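Local coordinates for oligopeptide-binding protein AppA (Bacillus subtilis, PDB 1XOC), which binds oligopeptides for an ABC permease that can replace the Opp system in sporulation and genetic competence, at residues D94-T99 / P160-G165; Y107-S112 / V167-L172. All coordinates share one frame; numbering follows the deposited sequence.

Contact 1 of 2, residues D94-T99 / P160-G165; sequences DGKELT and PKHILG. With ZN (zinc ion), chain C.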
ATOM      1  N   ASP A  94       7.519  14.612  23.290  1.00 30.54           N
ATOM      2  CA  ASP A  94       8.214  14.734  24.583  1.00 31.08           C
ATOM      3  C   ASP A  94       8.613  16.178  24.892  1.00 31.57           C
ATOM      4  O   ASP A  94       9.235  16.461  25.943  1.00 31.62           O
ATOM      5  CB  ASP A  94       9.452  13.818  24.613  1.00 31.84           C
ATOM      6  CG  ASP A  94      10.432  14.118  23.497  1.00 32.68           C
ATOM      7  OD1 ASP A  94      10.236  15.081  22.732  1.00 32.58           O
ATOM      8  OD2 ASP A  94      11.456  13.397  23.379  1.00 37.26           O
ATOM      9  N   GLY A  95       8.235  17.100  24.017  1.00 31.57           N
ATOM     10  CA  GLY A  95       8.526  18.521  24.216  1.00 32.35           C
ATOM     11  C   GLY A  95       9.832  19.028  23.634  1.00 32.80           C
ATOM     12  O   GLY A  95      10.124  20.219  23.703  1.00 32.51           O
ATOM     13  N   LYS A  96      10.604  18.127  23.037  1.00 32.64           N
ATOM     14  CA  LYS A  96      11.897  18.476  22.477  1.00 33.37           C
ATOM     15  C   LYS A  96      11.826  18.903  21.030  1.00 32.49           C
ATOM     16  O   LYS A  96      11.038  18.392  20.241  1.00 30.96           O
ATOM     17  CB  LYS A  96      12.869  17.321  22.649  1.00 35.34           C
ATOM     18  CG  LYS A  96      13.454  17.306  24.043  1.00 38.32           C
ATOM     19  CD  LYS A  96      13.633  15.901  24.574  1.00 41.81           C
ATOM     20  CE  LYS A  96      14.414  15.893  25.866  1.00 43.42           C
ATOM     21  NZ  LYS A  96      15.886  15.755  25.653  1.00 47.42           N
ATOM     22  N   GLU A  97      12.686  19.845  20.683  1.00 32.71           N
ATOM     23  CA  GLU A  97      12.659  20.458  19.370  1.00 32.54           C
ATOM     24  C   GLU A  97      13.139  19.481  18.313  1.00 31.70           C
ATOM     25  O   GLU A  97      14.148  18.802  18.508  1.00 32.85           O
ATOM     26  CB  GLU A  97      13.574  21.679  19.367  1.00 33.03           C
ATOM     27  CG  GLU A  97      13.730  22.426  18.020  1.00 35.81           C
ATOM     28  CD  GLU A  97      12.867  23.643  17.922  1.00 39.36           C
ATOM     29  OE1 GLU A  97      11.821  23.643  18.612  1.00 43.51           O
ATOM     30  OE2 GLU A  97      13.208  24.590  17.156  1.00 35.55           O
ATOM     31  N   LEU A  98      12.421  19.432  17.192  1.00 30.92           N
ATOM     32  CA  LEU A  98      12.848  18.646  16.024  1.00 31.02           C
ATOM     33  C   LEU A  98      13.850  19.482  15.262  1.00 31.16           C
ATOM     34  O   LEU A  98      13.602  20.671  14.969  1.00 30.01           O
ATOM     35  CB  LEU A  98      11.638  18.309  15.150  1.00 30.90           C
ATOM     36  CG  LEU A  98      11.835  17.394  13.930  1.00 29.80           C
ATOM     37  CD1 LEU A  98      10.539  16.700  13.567  1.00 31.27           C
ATOM     38  CD2 LEU A  98      12.372  18.163  12.715  1.00 32.17           C
ATOM     39  N   THR A  99      14.986  18.885  14.893  1.00 30.70           N
ATOM     40  CA  THR A  99      16.009  19.639  14.180  1.00 29.90           C
ATOM     41  C   THR A  99      16.589  18.834  13.034  1.00 29.99           C
ATOM     42  O   THR A  99      16.184  17.702  12.806  1.00 28.35           O
ATOM     43  CB  THR A  99      17.150  20.041  15.116  1.00 31.28           C
ATOM     44  OG1 THR A  99      17.901  18.868  15.453  1.00 30.34           O
ATOM     45  CG2 THR A  99      16.640  20.734  16.397  1.00 30.44           C
ATOM     46  N   PRO A 160      13.003  10.752  16.293  1.00 28.29           N
ATOM     47  CA  PRO A 160      13.821  11.488  17.238  1.00 28.78           C
ATOM     48  C   PRO A 160      15.188  10.839  17.524  1.00 28.41           C
ATOM     49  O   PRO A 160      15.277   9.782  18.177  1.00 29.73           O
ATOM     50  CB  PRO A 160      12.953  11.507  18.501  1.00 28.48           C
ATOM     51  CG  PRO A 160      12.132  10.297  18.399  1.00 30.38           C
ATOM     52  CD  PRO A 160      11.902  10.049  16.950  1.00 28.25           C
ATOM     53  N   LYS A 161      16.251  11.496  17.075  1.00 29.68           N
ATOM     54  CA  LYS A 161      17.591  11.016  17.289  1.00 29.39           C
ATOM     55  C   LYS A 161      17.923  10.938  18.778  1.00 28.72           C
ATOM     56  O   LYS A 161      18.645  10.042  19.221  1.00 29.04           O
ATOM     57  CB  LYS A 161      18.619  11.882  16.593  1.00 30.77           C
ATOM     58  CG  LYS A 161      20.016  11.328  16.646  1.00 30.93           C
ATOM     59  CD  LYS A 161      21.000  12.223  15.911  1.00 32.59           C
ATOM     60  CE  LYS A 161      22.385  11.659  15.954  1.00 34.38           C
ATOM     61  NZ  LYS A 161      23.428  12.597  15.385  1.00 38.09           N
ATOM     62  N   HIS A 162      17.405  11.873  19.570  1.00 29.15           N
ATOM     63  CA  HIS A 162      17.720  11.856  20.993  1.00 29.95           C
ATOM     64  C   HIS A 162      17.104  10.675  21.706  1.00 30.40           C
ATOM     65  O   HIS A 162      17.437  10.396  22.862  1.00 30.91           O
ATOM     66  CB  HIS A 162      17.309  13.162  21.689  1.00 31.08           C
ATOM     67  CG  HIS A 162      15.862  13.501  21.570  1.00 33.57           C
ATOM     68  ND1 HIS A 162      15.401  14.468  20.697  1.00 38.38           N
ATOM     69  CD2 HIS A 162      14.776  13.032  22.228  1.00 37.59           C
ATOM     70  CE1 HIS A 162      14.087  14.566  20.817  1.00 36.21           C
ATOM     71  NE2 HIS A 162      13.679  13.695  21.728  1.00 34.27           N
ATOM     72  N   ILE A 163      16.223   9.946  21.013  1.00 29.77           N
ATOM     73  CA  ILE A 163      15.725   8.680  21.569  1.00 29.44           C
ATOM     74  C   ILE A 163      16.422   7.464  20.932  1.00 29.46           C
ATOM     75  O   ILE A 163      16.829   6.511  21.642  1.00 29.49           O
ATOM     76  CB  ILE A 163      14.194   8.547  21.417  1.00 29.50           C
ATOM     77  CG1 ILE A 163      13.470   9.715  22.126  1.00 31.70           C
ATOM     78  CG2 ILE A 163      13.719   7.188  21.987  1.00 29.78           C
ATOM     79  CD1 ILE A 163      11.981   9.711  22.020  1.00 31.87           C
ATOM     80  N   LEU A 164      16.524   7.477  19.607  1.00 29.19           N
ATOM     81  CA  LEU A 164      16.931   6.273  18.850  1.00 29.33           C
ATOM     82  C   LEU A 164      18.340   6.304  18.271  1.00 28.89           C
ATOM     83  O   LEU A 164      18.781   5.297  17.681  1.00 28.47           O
ATOM     84  CB  LEU A 164      15.982   6.079  17.674  1.00 28.80           C
ATOM     85  CG  LEU A 164      14.539   5.825  18.050  1.00 28.11           C
ATOM     86  CD1 LEU A 164      13.647   5.860  16.859  1.00 29.47           C
ATOM     87  CD2 LEU A 164      14.430   4.473  18.800  1.00 29.03           C
ATOM     88  N   GLY A 165      19.035   7.422  18.460  1.00 28.92           N
ATOM     89  CA  GLY A 165      20.277   7.700  17.749  1.00 29.91           C
ATOM     90  C   GLY A 165      21.422   6.776  18.108  1.00 29.06           C
ATOM     91  O   GLY A 165      22.402   6.648  17.359  1.00 30.84           O
TER
HETATM   92 ZN    ZN C 521      16.485  16.080  19.584  0.50 18.55          ZN
HETATM   93  O   HOH W   1      15.740  17.815  20.621  1.00 25.28           O
HETATM   94  O   HOH W   2      15.100  16.426  18.339  1.00 34.02           O
HETATM   95  O   HOH W   3      17.265  14.726  18.323  1.00 26.35           O
HETATM   96  O   HOH W   4      18.175  17.351  18.815  1.00 45.56           O
HETATM   97  O   HOH W   5      18.307  16.264  20.793  1.00 42.33           O
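A histidine–carboxylate hydrogen bond between D94 and H162, extended by a zinc ion, joins the loop that follows strand 81-86 to the short helix 161-164 at the surface of this family 5 solute-binding protein. Ring atom NE2 of H162 donates to OD2 of D94 over 2.8 Å, and the oxygen receives it on its syn lone pair. The N-H...O angle is 149°, and ring and carboxylate lie nearly coplanar, 24° apart. OD1 of the same carboxylate is engaged within its own loop: it accepts the backbone N of K96 from above the carboxylate plane, closing an Asx turn. Both carboxylate oxygens are therefore held, which should limit rotation of the group.

K96 lies over one face of the imidazole. Its CD, offset toward the rim, sits 3.9 Å from the ring centroid in a CH-pi contact, and its chain, bent at chi2 (143°), carries it over the ring. Nearer the backbone, CB of K96 touches CE1 of H162 at 3.5 Å. CB of P160 lies over the opposite face, also toward the rim. CD1 of I163 approaches OD2 of D94 at 4.0 Å.

Two of the zinc-bound waters donate to the carbonyl O of E97, linking the metal back to the loop. In the coordination shell of the zinc, five waters join a single protein atom, ND1 of H162, at 2.2 Å.

Contact 2 of 2, residues Y107-S112 / V167-L172; sequences YSVPLS and VPIADL. With ZN (zinc ion), chain H.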
ATOM      1  N   TYR A 107      17.053   9.565   7.624  1.00 29.53           N
ATOM      2  CA  TYR A 107      17.333   9.155   6.254  1.00 29.17           C
ATOM      3  C   TYR A 107      18.662   8.418   6.094  1.00 28.42           C
ATOM      4  O   TYR A 107      18.862   7.727   5.074  1.00 28.45           O
ATOM      5  CB  TYR A 107      17.365  10.370   5.344  1.00 28.36           C
ATOM      6  CG  TYR A 107      16.026  10.919   4.913  1.00 26.98           C
ATOM      7  CD1 TYR A 107      15.283  11.755   5.742  1.00 28.23           C
ATOM      8  CD2 TYR A 107      15.485  10.574   3.682  1.00 28.66           C
ATOM      9  CE1 TYR A 107      14.033  12.272   5.322  1.00 28.51           C
ATOM     10  CE2 TYR A 107      14.253  11.120   3.252  1.00 29.81           C
ATOM     11  CZ  TYR A 107      13.541  11.942   4.079  1.00 26.33           C
ATOM     12  OH  TYR A 107      12.331  12.407   3.643  1.00 28.60           O
ATOM     13  N   SER A 108      19.550   8.504   7.093  1.00 28.15           N
ATOM     14  CA  SER A 108      20.814   7.770   7.080  1.00 28.69           C
ATOM     15  C   SER A 108      20.646   6.288   7.433  1.00 28.63           C
ATOM     16  O   SER A 108      21.478   5.464   7.044  1.00 30.02           O
ATOM     17  CB  SER A 108      21.819   8.404   8.048  1.00 29.34           C
ATOM     18  OG  SER A 108      22.212   9.672   7.528  1.00 32.42           O
ATOM     19  N   VAL A 109      19.573   5.966   8.145  1.00 28.53           N
ATOM     20  CA  VAL A 109      19.365   4.563   8.621  1.00 28.17           C
ATOM     21  C   VAL A 109      19.337   3.581   7.434  1.00 28.66           C
ATOM     22  O   VAL A 109      20.064   2.603   7.439  1.00 28.08           O
ATOM     23  CB  VAL A 109      18.109   4.435   9.484  1.00 28.82           C
ATOM     24  CG1 VAL A 109      17.722   2.954   9.682  1.00 30.14           C
ATOM     25  CG2 VAL A 109      18.371   5.086  10.862  1.00 27.85           C
ATOM     26  N   PRO A 110      18.495   3.829   6.410  1.00 29.51           N
ATOM     27  CA  PRO A 110      18.482   2.872   5.267  1.00 29.89           C
ATOM     28  C   PRO A 110      19.746   2.869   4.389  1.00 31.14           C
ATOM     29  O   PRO A 110      19.866   2.041   3.492  1.00 31.34           O
ATOM     30  CB  PRO A 110      17.270   3.294   4.449  1.00 29.91           C
ATOM     31  CG  PRO A 110      16.964   4.673   4.879  1.00 31.88           C
ATOM     32  CD  PRO A 110      17.474   4.886   6.259  1.00 29.23           C
ATOM     33  N   LEU A 111      20.680   3.783   4.642  1.00 30.99           N
ATOM     34  CA  LEU A 111      21.971   3.781   3.938  1.00 31.89           C
ATOM     35  C   LEU A 111      23.026   2.927   4.635  1.00 32.06           C
ATOM     36  O   LEU A 111      24.103   2.680   4.073  1.00 32.04           O
ATOM     37  CB  LEU A 111      22.480   5.219   3.781  1.00 32.76           C
ATOM     38  CG  LEU A 111      21.927   6.091   2.644  1.00 37.51           C
ATOM     39  CD1 LEU A 111      20.511   5.811   2.283  1.00 40.68           C
ATOM     40  CD2 LEU A 111      22.185   7.546   2.931  1.00 35.42           C
ATOM     41  N   SER A 112      22.711   2.461   5.848  1.00 31.40           N
ATOM     42  CA  SER A 112      23.627   1.616   6.616  1.00 32.11           C
ATOM     43  C   SER A 112      23.695   0.202   6.072  1.00 31.88           C
ATOM     44  O   SER A 112      22.685  -0.352   5.650  1.00 30.80           O
ATOM     45  CB  SER A 112      23.138   1.533   8.062  1.00 31.84           C
ATOM     46  OG  SER A 112      23.888   0.587   8.824  1.00 32.24           O
ATOM     47  N   VAL A 167      20.698   3.418  19.146  1.00 26.33           N
ATOM     48  CA  VAL A 167      20.258   2.012  18.962  1.00 27.37           C
ATOM     49  C   VAL A 167      20.990   1.428  17.779  1.00 27.67           C
ATOM     50  O   VAL A 167      20.978   2.048  16.722  1.00 27.99           O
ATOM     51  CB  VAL A 167      18.753   1.921  18.693  1.00 27.68           C
ATOM     52  CG1 VAL A 167      18.319   0.457  18.441  1.00 27.99           C
ATOM     53  CG2 VAL A 167      18.020   2.497  19.893  1.00 26.82           C
ATOM     54  N   PRO A 168      21.598   0.244  17.919  1.00 27.56           N
ATOM     55  CA  PRO A 168      22.267  -0.386  16.765  1.00 28.00           C
ATOM     56  C   PRO A 168      21.272  -0.554  15.619  1.00 28.00           C
ATOM     57  O   PRO A 168      20.150  -0.997  15.827  1.00 28.47           O
ATOM     58  CB  PRO A 168      22.704  -1.735  17.332  1.00 27.20           C
ATOM     59  CG  PRO A 168      22.907  -1.418  18.773  1.00 28.51           C
ATOM     60  CD  PRO A 168      21.747  -0.602  19.120  1.00 26.73           C
ATOM     61  N   ILE A 169      21.655  -0.149  14.420  1.00 29.24           N
ATOM     62  CA  ILE A 169      20.700  -0.173  13.332  1.00 29.38           C
ATOM     63  C   ILE A 169      20.162  -1.578  13.059  1.00 28.85           C
ATOM     64  O   ILE A 169      18.974  -1.725  12.765  1.00 29.52           O
ATOM     65  CB  ILE A 169      21.280   0.540  12.072  1.00 29.30           C
ATOM     66  CG1 ILE A 169      21.266   2.052  12.329  1.00 32.21           C
ATOM     67  CG2 ILE A 169      20.487   0.186  10.814  1.00 29.39           C
ATOM     68  CD1 ILE A 169      22.123   2.807  11.412  1.00 32.28           C
ATOM     69  N   ALA A 170      20.996  -2.616  13.232  1.00 29.18           N
ATOM     70  CA  ALA A 170      20.527  -4.004  13.120  1.00 30.02           C
ATOM     71  C   ALA A 170      19.318  -4.323  14.019  1.00 30.68           C
ATOM     72  O   ALA A 170      18.538  -5.227  13.709  1.00 31.93           O
ATOM     73  CB  ALA A 170      21.663  -4.975  13.409  1.00 31.23           C
ATOM     74  N   ASP A 171      19.183  -3.604  15.130  1.00 29.48           N
ATOM     75  CA  ASP A 171      18.146  -3.881  16.114  1.00 29.76           C
ATOM     76  C   ASP A 171      17.026  -2.847  16.134  1.00 29.86           C
ATOM     77  O   ASP A 171      16.182  -2.871  17.036  1.00 30.42           O
ATOM     78  CB  ASP A 171      18.727  -3.947  17.526  1.00 30.12           C
ATOM     79  CG  ASP A 171      19.797  -4.962  17.663  1.00 31.84           C
ATOM     80  OD1 ASP A 171      19.767  -6.039  17.033  1.00 31.61           O
ATOM     81  OD2 ASP A 171      20.729  -4.669  18.410  1.00 28.67           O
ATOM     82  N   LEU A 172      17.018  -1.917  15.179  1.00 29.45           N
ATOM     83  CA  LEU A 172      16.046  -0.834  15.251  1.00 29.59           C
ATOM     84  C   LEU A 172      14.598  -1.305  15.072  1.00 29.24           C
ATOM     85  O   LEU A 172      13.708  -0.824  15.750  1.00 28.32           O
ATOM     86  CB  LEU A 172      16.369   0.268  14.242  1.00 29.71           C
ATOM     87  CG  LEU A 172      15.776   1.628  14.495  1.00 32.77           C
ATOM     88  CD1 LEU A 172      16.231   2.238  15.789  1.00 33.78           C
ATOM     89  CD2 LEU A 172      16.227   2.541  13.365  1.00 32.06           C
TER
HETATM   90 ZN    ZN H 526      20.936  -7.926  16.428  0.50 48.46          ZN
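V109 packs against I169 and L172 in an apolar contact, where the 3-10 turn that continues helix 100-108 faces a second 3-10 turn, 169-171, in the loop after helix 161-164; V109 and L172 are buried in the fold. The CG1 methyl of V109 touches both partners: it lies 4.0 Å from CD2 of L172 and 4.1 Å from CG2 of I169. The side chains of V109 and I169 run antiparallel past one another, whereas L172 reaches V109 at a slant. A chi1 of 166° places CG1 of V109 anti to the backbone N, where it makes the shorter contacts to both residues, and CG2 of V109 also approaches CD2 of L172. L172 packs in addition on Y39 from another loop.

The other group of contacts pairs an aliphatic side chain with a serine. CD1 of I169 rests on CB of S112 at 3.7 Å and lies almost as close to its OG, so the isoleucine meets the whole short side chain. The hydroxyl has its polar partner elsewhere, in a hydrogen bond with the backbone N of D114.

Within each turn the backbone makes its own bonds. The N of S112 donates to O of V109, and the N of L172 donates to O of I169; each thus closes a turn whose first and last residues both contribute side chains to the contact. On the far side of the second turn, OD1 of D171 binds a zinc ion at 2.3 Å, outside the packed surface.

With the backbone bonds made within each turn and the serine hydroxyl engaged by D114, the contact between the segments probably rests on dispersion and partial exclusion of water, through aliphatic carbons meeting rather than through directed polar bonds.

In the fold
From the N terminus the chain passes through 94-99, runs along helix 100-108 into 107-112, then forms strands 126-133 and 136-141 and helix 147-155 before returning. At 160-165 it closes the loop of contact 1, and soon afterwards, at 167-172, that of contact 2. The segments alternate, so the two closures cross rather than nest. Contact 1 ties the loop before helix 100-108 to helix 161-164; contact 2 ties the C-terminal end of helix 100-108 to the loop beyond helix 161-164. Their centres are 16 Å apart, and they meet where CD2 of L164 packs on CD1 of L172, 4.2 Å away.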